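Long-range contacts in aminopeptidase N (Francisella tularensis subsp. tularensis, PDB 5DLL), which probably helps degrade intracellular peptides, as a zinc-dependent M1-family aminopeptidase that removes N-terminal amino acids, preferably alanine: residues D148-F153 against G425-C430; N170-D175 against Y257-F262; D190-P195 against G317-C322. All blocks are in the same frame, centred on the assembly; numbering follows the deposited sequence.

Interaction 1. Residues D148-F153 against G425-C430; sequences DVMAAF and GQAVTC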
ATOM      1  N   ASP A 148     -16.115  17.858  -4.577  1.00 40.60           N
ATOM      2  CA  ASP A 148     -17.552  17.763  -4.888  1.00 39.45           C
ATOM      3  C   ASP A 148     -17.985  18.709  -6.010  1.00 38.46           C
ATOM      4  O   ASP A 148     -19.167  18.768  -6.352  1.00 40.82           O
ATOM      5  CB  ASP A 148     -18.435  17.945  -3.637  1.00 39.51           C
ATOM      6  CG  ASP A 148     -18.252  19.290  -2.962  1.00 42.00           C
ATOM      7  OD1 ASP A 148     -17.174  19.897  -3.107  1.00 41.73           O
ATOM      8  OD2 ASP A 148     -19.189  19.740  -2.269  1.00 49.41           O
ATOM      9  N   VAL A 149     -17.033  19.445  -6.578  1.00 37.41           N
ATOM     10  CA  VAL A 149     -17.277  20.224  -7.782  1.00 35.20           C
ATOM     11  C   VAL A 149     -16.515  19.567  -8.929  1.00 34.53           C
ATOM     12  O   VAL A 149     -15.276  19.588  -8.957  1.00 31.78           O
ATOM     13  CB  VAL A 149     -16.840  21.687  -7.608  1.00 35.21           C
ATOM     14  CG1 VAL A 149     -17.073  22.474  -8.892  1.00 34.88           C
ATOM     15  CG2 VAL A 149     -17.593  22.314  -6.446  1.00 37.69           C
ATOM     16  N   MET A 150     -17.276  18.973  -9.852  1.00 34.65           N
ATOM     17  CA  MET A 150     -16.735  18.210 -10.970  1.00 35.03           C
ATOM     18  C   MET A 150     -17.202  18.802 -12.292  1.00 33.63           C
ATOM     19  O   MET A 150     -18.387  19.092 -12.457  1.00 33.95           O
ATOM     20  CB  MET A 150     -17.206  16.762 -10.897  1.00 38.95           C
ATOM     21  CG  MET A 150     -16.827  16.024  -9.620  1.00 40.63           C
ATOM     22  SD  MET A 150     -17.672  14.435  -9.505  1.00 44.72           S
ATOM     23  CE  MET A 150     -19.342  15.086  -9.461  1.00 53.91           C
ATOM     24  N   ALA A 151     -16.275  18.939 -13.237  1.00 32.10           N
ATOM     25  CA  ALA A 151     -16.546  19.627 -14.494  1.00 31.58           C
ATOM     26  C   ALA A 151     -15.927  18.917 -15.694  1.00 33.13           C
ATOM     27  O   ALA A 151     -14.962  18.169 -15.557  1.00 32.46           O
ATOM     28  CB  ALA A 151     -16.022  21.044 -14.413  1.00 30.59           C
ATOM     29  N   ALA A 152     -16.498  19.171 -16.870  1.00 34.85           N
ATOM     30  CA  ALA A 152     -15.964  18.668 -18.134  1.00 36.39           C
ATOM     31  C   ALA A 152     -14.830  19.572 -18.626  1.00 37.97           C
ATOM     32  O   ALA A 152     -15.029  20.768 -18.837  1.00 35.92           O
ATOM     33  CB  ALA A 152     -17.069  18.585 -19.172  1.00 36.79           C
ATOM     34  N   PHE A 153     -13.648  18.987 -18.813  1.00 44.07           N
ATOM     35  CA  PHE A 153     -12.432  19.747 -19.126  1.00 46.60           C
ATOM     36  C   PHE A 153     -12.046  19.703 -20.604  1.00 46.06           C
ATOM     37  O   PHE A 153     -11.844  18.625 -21.159  1.00 47.95           O
ATOM     38  CB  PHE A 153     -11.247  19.210 -18.312  1.00 45.54           C
ATOM     39  CG  PHE A 153     -11.171  19.747 -16.910  1.00 43.62           C
ATOM     40  CD1 PHE A 153     -11.999  19.249 -15.915  1.00 44.64           C
ATOM     41  CD2 PHE A 153     -10.251  20.732 -16.578  1.00 40.00           C
ATOM     42  CE1 PHE A 153     -11.921  19.727 -14.617  1.00 45.31           C
ATOM     43  CE2 PHE A 153     -10.167  21.213 -15.280  1.00 40.95           C
ATOM     44  CZ  PHE A 153     -11.002  20.712 -14.298  1.00 39.06           C
ATOM     45  N   GLY A 425     -20.576  10.295 -12.358  1.00 45.29           N
ATOM     46  CA  GLY A 425     -20.449  11.753 -12.379  1.00 44.26           C
ATOM     47  C   GLY A 425     -20.950  12.422 -11.107  1.00 44.89           C
ATOM     48  O   GLY A 425     -21.526  13.505 -11.166  1.00 47.79           O
ATOM     49  N   GLN A 426     -20.735  11.776  -9.960  1.00 45.22           N
ATOM     50  CA  GLN A 426     -21.120  12.325  -8.657  1.00 41.37           C
ATOM     51  C   GLN A 426     -19.995  12.152  -7.642  1.00 40.37           C
ATOM     52  O   GLN A 426     -19.219  11.201  -7.712  1.00 39.49           O
ATOM     53  CB  GLN A 426     -22.390  11.660  -8.123  1.00 42.40           C
ATOM     54  CG  GLN A 426     -23.675  12.206  -8.725  1.00 43.96           C
ATOM     55  CD  GLN A 426     -24.929  11.621  -8.089  1.00 45.74           C
ATOM     56  OE1 GLN A 426     -24.867  10.875  -7.105  1.00 42.75           O
ATOM     57  NE2 GLN A 426     -26.080  11.960  -8.657  1.00 48.94           N
ATOM     58  N   ALA A 427     -19.918  13.093  -6.708  1.00 42.02           N
ATOM     59  CA  ALA A 427     -19.022  12.996  -5.564  1.00 42.89           C
ATOM     60  C   ALA A 427     -19.863  12.570  -4.368  1.00 44.02           C
ATOM     61  O   ALA A 427     -20.805  13.267  -3.989  1.00 50.45           O
ATOM     62  CB  ALA A 427     -18.353  14.332  -5.309  1.00 41.88           C
ATOM     63  N   VAL A 428     -19.523  11.432  -3.772  1.00 42.24           N
ATOM     64  CA  VAL A 428     -20.425  10.762  -2.836  1.00 46.02           C
ATOM     65  C   VAL A 428     -19.750  10.365  -1.527  1.00 42.36           C
ATOM     66  O   VAL A 428     -18.533  10.481  -1.382  1.00 38.83           O
ATOM     67  CB  VAL A 428     -21.066   9.516  -3.494  1.00 53.02           C
ATOM     68  CG1 VAL A 428     -21.741   9.905  -4.805  1.00 55.93           C
ATOM     69  CG2 VAL A 428     -20.035   8.413  -3.719  1.00 47.53           C
ATOM     70  N   THR A 429     -20.565   9.899  -0.582  1.00 44.14           N
ATOM     71  CA  THR A 429     -20.099   9.516   0.747  1.00 44.87           C
ATOM     72  C   THR A 429     -19.989   8.006   0.935  1.00 46.27           C
ATOM     73  O   THR A 429     -20.497   7.228   0.129  1.00 40.07           O
ATOM     74  CB  THR A 429     -21.024  10.069   1.851  1.00 48.30           C
ATOM     75  OG1 THR A 429     -22.250   9.325   1.884  1.00 62.26           O
ATOM     76  CG2 THR A 429     -21.325  11.537   1.611  1.00 48.51           C
ATOM     77  N   CYS A 430     -19.333   7.617   2.026  1.00 51.68           N
ATOM     78  CA  CYS A 430     -19.212   6.220   2.436  1.00 50.76           C
ATOM     79  C   CYS A 430     -20.588   5.584   2.672  1.00 54.88           C
ATOM     80  O   CYS A 430     -20.768   4.385   2.450  1.00 59.41           O
ATOM     81  CB  CYS A 430     -18.376   6.114   3.721  1.00 52.37           C
ATOM     82  SG  CYS A 430     -16.619   6.539   3.551  1.00 56.97           S
TER

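Interaction 2. Residues N170-D175 against Y257-F262; sequences NGDKID and YDLDTF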
ATOM      1  N   ASN A 170      -5.510  15.461 -19.938  1.00 38.98           N
ATOM      2  CA  ASN A 170      -6.539  14.426 -19.766  1.00 41.11           C
ATOM      3  C   ASN A 170      -7.443  14.248 -20.989  1.00 41.29           C
ATOM      4  O   ASN A 170      -7.868  15.230 -21.607  1.00 49.55           O
ATOM      5  CB  ASN A 170      -7.422  14.718 -18.545  1.00 37.44           C
ATOM      6  CG  ASN A 170      -6.631  15.194 -17.355  1.00 34.10           C
ATOM      7  OD1 ASN A 170      -6.377  16.385 -17.212  1.00 38.59           O
ATOM      8  ND2 ASN A 170      -6.243  14.271 -16.494  1.00 37.16           N
ATOM      9  N   GLY A 171      -7.743  12.988 -21.306  1.00 39.76           N
ATOM     10  CA  GLY A 171      -8.686  12.637 -22.364  1.00 37.89           C
ATOM     11  C   GLY A 171      -8.030  12.363 -23.704  1.00 37.28           C
ATOM     12  O   GLY A 171      -6.911  11.847 -23.774  1.00 32.88           O
ATOM     13  N   ASP A 172      -8.737  12.712 -24.773  1.00 39.47           N
ATOM     14  CA  ASP A 172      -8.293  12.418 -26.133  1.00 44.54           C
ATOM     15  C   ASP A 172      -7.866  13.701 -26.843  1.00 41.55           C
ATOM     16  O   ASP A 172      -8.491  14.748 -26.677  1.00 40.22           O
ATOM     17  CB  ASP A 172      -9.419  11.741 -26.929  1.00 49.48           C
ATOM     18  CG  ASP A 172     -10.024  10.543 -26.205  1.00 51.46           C
ATOM     19  OD1 ASP A 172      -9.265   9.630 -25.818  1.00 55.30           O
ATOM     20  OD2 ASP A 172     -11.265  10.505 -26.031  1.00 51.74           O
ATOM     21  N   LYS A 173      -6.808  13.601 -27.640  1.00 40.08           N
ATOM     22  CA  LYS A 173      -6.325  14.718 -28.439  1.00 42.70           C
ATOM     23  C   LYS A 173      -7.245  14.949 -29.642  1.00 42.48           C
ATOM     24  O   LYS A 173      -7.139  14.253 -30.650  1.00 51.88           O
ATOM     25  CB  LYS A 173      -4.896  14.432 -28.902  1.00 44.12           C
ATOM     26  CG  LYS A 173      -4.223  15.571 -29.649  1.00 49.43           C
ATOM     27  CD  LYS A 173      -3.069  15.062 -30.500  1.00 54.55           C
ATOM     28  CE  LYS A 173      -1.897  14.593 -29.654  1.00 53.69           C
ATOM     29  NZ  LYS A 173      -1.103  13.562 -30.377  1.00 64.71           N
ATOM     30  N   ILE A 174      -8.136  15.932 -29.537  1.00 41.41           N
ATOM     31  CA  ILE A 174      -9.116  16.210 -30.596  1.00 44.21           C
ATOM     32  C   ILE A 174      -8.646  17.201 -31.673  1.00 49.47           C
ATOM     33  O   ILE A 174      -9.295  17.336 -32.709  1.00 53.48           O
ATOM     34  CB  ILE A 174     -10.459  16.705 -30.017  1.00 44.13           C
ATOM     35  CG1 ILE A 174     -10.314  18.074 -29.341  1.00 45.45           C
ATOM     36  CG2 ILE A 174     -11.015  15.682 -29.039  1.00 46.72           C
ATOM     37  CD1 ILE A 174     -11.637  18.717 -28.984  1.00 46.68           C
ATOM     38  N   ASP A 175      -7.539  17.896 -31.433  1.00 50.61           N
ATOM     39  CA  ASP A 175      -7.020  18.865 -32.402  1.00 52.19           C
ATOM     40  C   ASP A 175      -5.541  19.131 -32.149  1.00 49.93           C
ATOM     41  O   ASP A 175      -5.068  19.026 -31.023  1.00 47.81           O
ATOM     42  CB  ASP A 175      -7.817  20.171 -32.339  1.00 53.26           C
ATOM     43  CG  ASP A 175      -7.498  21.119 -33.492  1.00 58.34           C
ATOM     44  OD1 ASP A 175      -7.312  20.648 -34.641  1.00 50.09           O
ATOM     45  OD2 ASP A 175      -7.441  22.343 -33.244  1.00 57.14           O
ATOM     46  N   TYR A 257     -12.877   0.636 -20.091  1.00 42.64           N
ATOM     47  CA  TYR A 257     -12.250   1.955 -20.186  1.00 36.95           C
ATOM     48  C   TYR A 257     -13.146   2.890 -20.996  1.00 37.69           C
ATOM     49  O   TYR A 257     -13.854   2.450 -21.899  1.00 36.04           O
ATOM     50  CB  TYR A 257     -10.861   1.851 -20.822  1.00 36.75           C
ATOM     51  CG  TYR A 257     -10.050   3.139 -20.775  1.00 35.92           C
ATOM     52  CD1 TYR A 257      -9.724   3.743 -19.560  1.00 34.46           C
ATOM     53  CD2 TYR A 257      -9.591   3.738 -21.945  1.00 37.04           C
ATOM     54  CE1 TYR A 257      -8.980   4.915 -19.515  1.00 34.10           C
ATOM     55  CE2 TYR A 257      -8.843   4.909 -21.912  1.00 38.30           C
ATOM     56  CZ  TYR A 257      -8.541   5.491 -20.695  1.00 34.77           C
ATOM     57  OH  TYR A 257      -7.798   6.643 -20.662  1.00 33.79           O
ATOM     58  N   ASP A 258     -13.096   4.178 -20.676  1.00 37.60           N
ATOM     59  CA  ASP A 258     -14.077   5.146 -21.184  1.00 38.52           C
ATOM     60  C   ASP A 258     -13.552   6.155 -22.232  1.00 40.01           C
ATOM     61  O   ASP A 258     -14.341   6.911 -22.807  1.00 36.83           O
ATOM     62  CB  ASP A 258     -14.745   5.874 -20.000  1.00 37.72           C
ATOM     63  CG  ASP A 258     -13.745   6.370 -18.951  1.00 36.67           C
ATOM     64  OD1 ASP A 258     -12.563   5.954 -18.975  1.00 31.80           O
ATOM     65  OD2 ASP A 258     -14.154   7.176 -18.089  1.00 38.26           O
ATOM     66  N   LEU A 259     -12.243   6.152 -22.490  1.00 38.19           N
ATOM     67  CA  LEU A 259     -11.627   7.058 -23.467  1.00 39.76           C
ATOM     68  C   LEU A 259     -10.929   6.288 -24.579  1.00 39.48           C
ATOM     69  O   LEU A 259     -10.726   5.084 -24.471  1.00 44.66           O
ATOM     70  CB  LEU A 259     -10.605   7.963 -22.780  1.00 41.20           C
ATOM     71  CG  LEU A 259     -11.086   8.765 -21.568  1.00 40.61           C
ATOM     72  CD1 LEU A 259      -9.896   9.284 -20.775  1.00 38.69           C
ATOM     73  CD2 LEU A 259     -11.998   9.908 -21.994  1.00 41.82           C
ATOM     74  N   ASP A 260     -10.554   6.995 -25.642  1.00 40.71           N
ATOM     75  CA  ASP A 260      -9.875   6.378 -26.790  1.00 42.36           C
ATOM     76  C   ASP A 260      -8.370   6.280 -26.606  1.00 38.01           C
ATOM     77  O   ASP A 260      -7.694   5.660 -27.427  1.00 35.00           O
ATOM     78  CB  ASP A 260     -10.148   7.164 -28.076  1.00 46.77           C
ATOM     79  CG  ASP A 260     -11.621   7.327 -28.362  1.00 55.58           C
ATOM     80  OD1 ASP A 260     -12.422   6.509 -27.855  1.00 58.86           O
ATOM     81  OD2 ASP A 260     -11.975   8.279 -29.092  1.00 64.48           O
ATOM     82  N   THR A 261      -7.840   6.919 -25.562  1.00 38.59           N
ATOM     83  CA  THR A 261      -6.406   6.849 -25.261  1.00 36.76           C
ATOM     84  C   THR A 261      -6.146   6.834 -23.753  1.00 31.47           C
ATOM     85  O   THR A 261      -6.914   7.383 -22.978  1.00 30.30           O
ATOM     86  CB  THR A 261      -5.604   7.980 -25.960  1.00 36.44           C
ATOM     87  OG1 THR A 261      -4.288   8.071 -25.399  1.00 37.52           O
ATOM     88  CG2 THR A 261      -6.291   9.315 -25.827  1.00 37.46           C
ATOM     89  N   PHE A 262      -5.062   6.177 -23.359  1.00 30.50           N
ATOM     90  CA  PHE A 262      -4.687   6.035 -21.957  1.00 31.84           C
ATOM     91  C   PHE A 262      -3.179   6.168 -21.869  1.00 35.09           C
ATOM     92  O   PHE A 262      -2.447   5.409 -22.507  1.00 39.31           O
ATOM     93  CB  PHE A 262      -5.122   4.671 -21.426  1.00 35.54           C
ATOM     94  CG  PHE A 262      -4.659   4.385 -20.025  1.00 32.17           C
ATOM     95  CD1 PHE A 262      -5.393   4.823 -18.933  1.00 31.73           C
ATOM     96  CD2 PHE A 262      -3.492   3.663 -19.798  1.00 32.54           C
ATOM     97  CE1 PHE A 262      -4.968   4.559 -17.637  1.00 31.45           C
ATOM     98  CE2 PHE A 262      -3.063   3.396 -18.508  1.00 33.15           C
ATOM     99  CZ  PHE A 262      -3.802   3.845 -17.423  1.00 31.24           C
TER

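Interaction 3. Residues D190-P195 against G317-C322; sequences DPFKKP and GDRVTC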
ATOM      1  N   ASP A 190     -11.760  15.922 -22.306  1.00 44.92           N
ATOM      2  CA  ASP A 190     -12.177  14.841 -21.414  1.00 45.36           C
ATOM      3  C   ASP A 190     -13.664  15.056 -21.106  1.00 43.14           C
ATOM      4  O   ASP A 190     -14.013  15.894 -20.272  1.00 44.19           O
ATOM      5  CB  ASP A 190     -11.341  14.852 -20.127  1.00 49.06           C
ATOM      6  CG  ASP A 190     -11.681  13.702 -19.181  1.00 48.20           C
ATOM      7  OD1 ASP A 190     -12.726  13.044 -19.357  1.00 52.10           O
ATOM      8  OD2 ASP A 190     -10.895  13.459 -18.245  1.00 48.08           O
ATOM      9  N   PRO A 191     -14.542  14.291 -21.779  1.00 40.43           N
ATOM     10  CA  PRO A 191     -15.986  14.533 -21.728  1.00 40.09           C
ATOM     11  C   PRO A 191     -16.669  14.208 -20.407  1.00 37.81           C
ATOM     12  O   PRO A 191     -17.808  14.631 -20.205  1.00 38.57           O
ATOM     13  CB  PRO A 191     -16.536  13.622 -22.833  1.00 43.08           C
ATOM     14  CG  PRO A 191     -15.538  12.530 -22.963  1.00 43.05           C
ATOM     15  CD  PRO A 191     -14.204  13.128 -22.623  1.00 41.85           C
ATOM     16  N   PHE A 192     -15.998  13.471 -19.524  1.00 36.95           N
ATOM     17  CA  PHE A 192     -16.603  13.054 -18.256  1.00 39.21           C
ATOM     18  C   PHE A 192     -16.249  14.033 -17.151  1.00 37.46           C
ATOM     19  O   PHE A 192     -15.078  14.375 -16.971  1.00 38.58           O
ATOM     20  CB  PHE A 192     -16.160  11.636 -17.866  1.00 40.57           C
ATOM     21  CG  PHE A 192     -16.308  10.630 -18.979  1.00 43.84           C
ATOM     22  CD1 PHE A 192     -17.551  10.089 -19.285  1.00 42.49           C
ATOM     23  CD2 PHE A 192     -15.205  10.244 -19.738  1.00 40.84           C
ATOM     24  CE1 PHE A 192     -17.688   9.177 -20.319  1.00 42.95           C
ATOM     25  CE2 PHE A 192     -15.341   9.336 -20.772  1.00 40.42           C
ATOM     26  CZ  PHE A 192     -16.582   8.799 -21.061  1.00 41.86           C
ATOM     27  N   LYS A 193     -17.273  14.469 -16.422  1.00 40.07           N
ATOM     28  CA  LYS A 193     -17.107  15.342 -15.261  1.00 45.33           C
ATOM     29  C   LYS A 193     -16.099  14.753 -14.261  1.00 46.09           C
ATOM     30  O   LYS A 193     -16.182  13.576 -13.908  1.00 45.54           O
ATOM     31  CB  LYS A 193     -18.453  15.555 -14.561  1.00 48.05           C
ATOM     32  CG  LYS A 193     -19.464  16.361 -15.363  1.00 54.04           C
ATOM     33  CD  LYS A 193     -20.876  16.211 -14.807  1.00 66.05           C
ATOM     34  CE  LYS A 193     -21.080  16.970 -13.500  1.00 67.78           C
ATOM     35  NZ  LYS A 193     -21.035  18.453 -13.667  1.00 67.06           N
ATOM     36  N   LYS A 194     -15.141  15.573 -13.826  1.00 42.69           N
ATOM     37  CA  LYS A 194     -14.172  15.166 -12.810  1.00 38.14           C
ATOM     38  C   LYS A 194     -13.804  16.328 -11.900  1.00 37.64           C
ATOM     39  O   LYS A 194     -13.868  17.486 -12.318  1.00 39.84           O
ATOM     40  CB  LYS A 194     -12.902  14.605 -13.457  1.00 35.86           C
ATOM     41  CG  LYS A 194     -12.035  15.613 -14.203  1.00 33.52           C
ATOM     42  CD  LYS A 194     -10.717  14.973 -14.618  1.00 32.23           C
ATOM     43  CE  LYS A 194      -9.784  15.948 -15.323  1.00 31.57           C
ATOM     44  NZ  LYS A 194     -10.050  16.036 -16.787  1.00 31.25           N
ATOM     45  N   PRO A 195     -13.407  16.022 -10.652  1.00 39.21           N
ATOM     46  CA  PRO A 195     -12.871  17.063  -9.777  1.00 38.88           C
ATOM     47  C   PRO A 195     -11.462  17.469 -10.216  1.00 37.83           C
ATOM     48  O   PRO A 195     -10.771  16.693 -10.871  1.00 43.57           O
ATOM     49  CB  PRO A 195     -12.861  16.397  -8.400  1.00 38.26           C
ATOM     50  CG  PRO A 195     -12.746  14.940  -8.680  1.00 39.38           C
ATOM     51  CD  PRO A 195     -13.407  14.694 -10.005  1.00 38.72           C
ATOM     52  N   GLY A 317     -12.998   6.459  -8.150  1.00 39.76           N
ATOM     53  CA  GLY A 317     -12.218   7.637  -7.784  1.00 37.19           C
ATOM     54  C   GLY A 317     -12.407   8.767  -8.771  1.00 35.64           C
ATOM     55  O   GLY A 317     -12.683   9.898  -8.379  1.00 43.01           O
ATOM     56  N   ASP A 318     -12.256   8.457 -10.054  1.00 32.89           N
ATOM     57  CA  ASP A 318     -12.325   9.467 -11.108  1.00 35.52           C
ATOM     58  C   ASP A 318     -13.739   9.613 -11.657  1.00 35.38           C
ATOM     59  O   ASP A 318     -14.252  10.719 -11.789  1.00 39.23           O
ATOM     60  CB  ASP A 318     -11.357   9.134 -12.254  1.00 35.69           C
ATOM     61  CG  ASP A 318      -9.904   9.027 -11.798  1.00 34.23           C
ATOM     62  OD1 ASP A 318      -9.638   9.050 -10.578  1.00 30.91           O
ATOM     63  OD2 ASP A 318      -9.025   8.917 -12.674  1.00 37.31           O
ATOM     64  N   ARG A 319     -14.362   8.490 -11.980  1.00 39.21           N
ATOM     65  CA  ARG A 319     -15.693   8.504 -12.570  1.00 37.96           C
ATOM     66  C   ARG A 319     -16.764   8.750 -11.499  1.00 35.41           C
ATOM     67  O   ARG A 319     -17.709   9.501 -11.727  1.00 35.55           O
ATOM     68  CB  ARG A 319     -15.936   7.198 -13.315  1.00 37.55           C
ATOM     69  CG  ARG A 319     -17.000   7.297 -14.379  1.00 40.89           C
ATOM     70  CD  ARG A 319     -16.508   7.944 -15.659  1.00 39.03           C
ATOM     71  NE  ARG A 319     -17.619   8.037 -16.602  1.00 41.39           N
ATOM     72  CZ  ARG A 319     -17.905   7.149 -17.551  1.00 44.15           C
ATOM     73  NH1 ARG A 319     -17.150   6.075 -17.750  1.00 52.79           N
ATOM     74  NH2 ARG A 319     -18.960   7.345 -18.325  1.00 52.08           N
ATOM     75  N   VAL A 320     -16.602   8.112 -10.343  1.00 33.56           N
ATOM     76  CA  VAL A 320     -17.341   8.454  -9.130  1.00 34.06           C
ATOM     77  C   VAL A 320     -16.307   8.760  -8.061  1.00 34.24           C
ATOM     78  O   VAL A 320     -15.477   7.903  -7.750  1.00 34.25           O
ATOM     79  CB  VAL A 320     -18.227   7.292  -8.636  1.00 37.38           C
ATOM     80  CG1 VAL A 320     -19.102   7.742  -7.469  1.00 37.31           C
ATOM     81  CG2 VAL A 320     -19.071   6.737  -9.779  1.00 37.97           C
ATOM     82  N   THR A 321     -16.366   9.969  -7.499  1.00 33.24           N
ATOM     83  CA  THR A 321     -15.332  10.463  -6.580  1.00 34.42           C
ATOM     84  C   THR A 321     -15.840  10.645  -5.139  1.00 37.34           C
ATOM     85  O   THR A 321     -16.994  10.346  -4.829  1.00 36.52           O
ATOM     86  CB  THR A 321     -14.713  11.785  -7.104  1.00 34.72           C
ATOM     87  OG1 THR A 321     -13.474  12.041  -6.429  1.00 33.26           O
ATOM     88  CG2 THR A 321     -15.663  12.978  -6.927  1.00 33.67           C
ATOM     89  N   CYS A 322     -14.956  11.111  -4.260  1.00 40.97           N
ATOM     90  CA  CYS A 322     -15.328  11.435  -2.882  1.00 44.99           C
ATOM     91  C   CYS A 322     -15.891  12.858  -2.795  1.00 43.85           C
ATOM     92  O   CYS A 322     -15.406  13.767  -3.464  1.00 39.38           O
ATOM     93  CB  CYS A 322     -14.129  11.263  -1.930  1.00 48.08           C
ATOM     94  SG  CYS A 322     -12.591  12.099  -2.413  1.00 47.02           S
TER

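Interaction 1. Residues D148-F153 against G425-C430
M150 reaches across to G425-C430 with the end of its side chain, and what it meets there is mostly backbone. Its CE methyl lies 3.2 Å from G425 O and, one residue on, 3.4 Å from Q426 CA. The sulfur sits just behind, with SD 3.8 Å from A427 N. M150 gets there by leaving the backbone with CG anti to the carbonyl carbon (chi1 -59°), running out extended, then bending at chi3 (-62°), which turns the methyl onto the peptide run from G425 to A427. A second, smaller touch involves A427, whose CB points back across and packs 3.5 Å from D148 CA and 4.0 Å from D148 CB. No hydrogen bond links the two segments; the contact is van der Waals, a thioether end laid on peptide backbone, with one apolar side-chain pair, M150 SD and A427 CB, 4.3 Å apart.

Two sheets meet here. M150 lies near the start of strand 150-160 of the large mixed sheet in the N-terminal domain, whereas A427 and V428 lie on a short strand paired in parallel with 321-322 in the catalytic domain. T321 of that partner strand touches both M150 and A427.

Farther out, the carboxylate of D148 turns away from the contact: OD1 makes a salt bridge with R146, and OD2 is hydrogen-bonded to the Y21 hydroxyl. K193 NZ bonds to M150 O. On the other side, Q426 OE1 bonds to H423 ND1 at the end of helix 390-423, and G425 is tied by a backbone bond to R319.

Interaction 2. Residues N170-D175 against Y257-F262
D172 carries the polar part of this contact through one carboxylate oxygen. OD1 accepts a weak hydrogen bond from D260 N at 2.9 Å, well bent, with an N-H...O angle of 127°. The next amide, T261 N, also lies close, 3.1 Å from D172 OD1. With CG anti to its own carbonyl carbon (chi1 -51°), the carboxylate of D172 is carried over to the turn leading into strand 261-267.

The carboxylates of D172 and D260 stack with their planes only 14° apart, and D172 OD2 comes to 3.9 Å from D260 OD2. Two like charges so placed would probably repel and might raise the pKa of one of them; R219, touching the D260 side chain, may offset some of this.

Van der Waals contacts surround the carboxylate. L259 lays CD1 against G171 CA at 3.9 Å, and its CB passes 3.7 Å from D172 OD1. The T261 methyl CG2 faces oxygens, G171 O and D172 OD1, its side chain running antiparallel to that of D172. L259 also packs on F192.

Within 257-262 itself, Y257 OH gives a hydrogen bond of 2.6 Å to T261 O, tilted from the carbonyl plane, tying the start of the segment to T261; one face of its ring lies against L259 N.

The two strands do not pair: D172 bonds through its backbone to K189 in the N-terminal sheet, and F262 to S222 on strand 220-227. The contact joins a strand start in the N-terminal domain to the mixed five-stranded sheet of the thermolysin-like catalytic domain of M1 peptidases.

Interaction 3. Residues D190-P195 against G317-C322
T321 OG1 is hydrogen-bonded to the Y197 hydroxyl, has G317 O 3.0 Å away, and lies against the ring of P195, with P195 CG at 3.7 Å. That carbon, at the outer end of the pyrrolidine, also meets T321 CG2 at 3.9 Å.

At the other end, the R319 guanidinium crosses one face of the F192 ring as an off-centre cation-pi pair. R319 CZ stands 3.9 Å from the ring centroid, 32° off the normal, and the planes are inclined by 46°, far from a flat stack. The R319 chain leaves its helix pointing away and, bent at chi2 (79°), swings back to the ring. P191 CG sits over the rim of the opposite face. D258 and D424 form long, weak ion pairs with the guanidinium.

The side chain of D318 comes within about 4 Å of that of the zinc ligand H313, so the contact borders the metal site. D190 OD2 takes the K194 ammonium in a 3.1 Å salt bridge, met from above the carboxylate plane, while OD1 accepts a weak bond from F192 N.

With no hydrogen bond across the segments, their cohesion probably rests on the cation-pi pair and the proline-threonine packing, while the salt bridge stays within 190-195 and T321 is satisfied by Y197.

Overall arrangement
Going from the N terminus, residues 148-153, 170-175 and 190-195 come first, all in the N-terminal domain; their partners 257-262, 317-322 and 425-430 follow in the catalytic domain. Interaction 2 closes first, when the chain reaches 257-262, then interaction 3 and finally interaction 1. Interaction 1 spans the longest loop, with the other two nested inside it, while interactions 2 and 3 cross because their segments alternate. Interactions 1 and 3 lie side by side, centres 6 Å apart, on neighbouring strands of the same sheets on both sides of the interface. Interaction 2 sits farther along, touching interaction 3 where N170 packs on K194. Together they fasten the N-terminal sheet to the zinc-bearing domain.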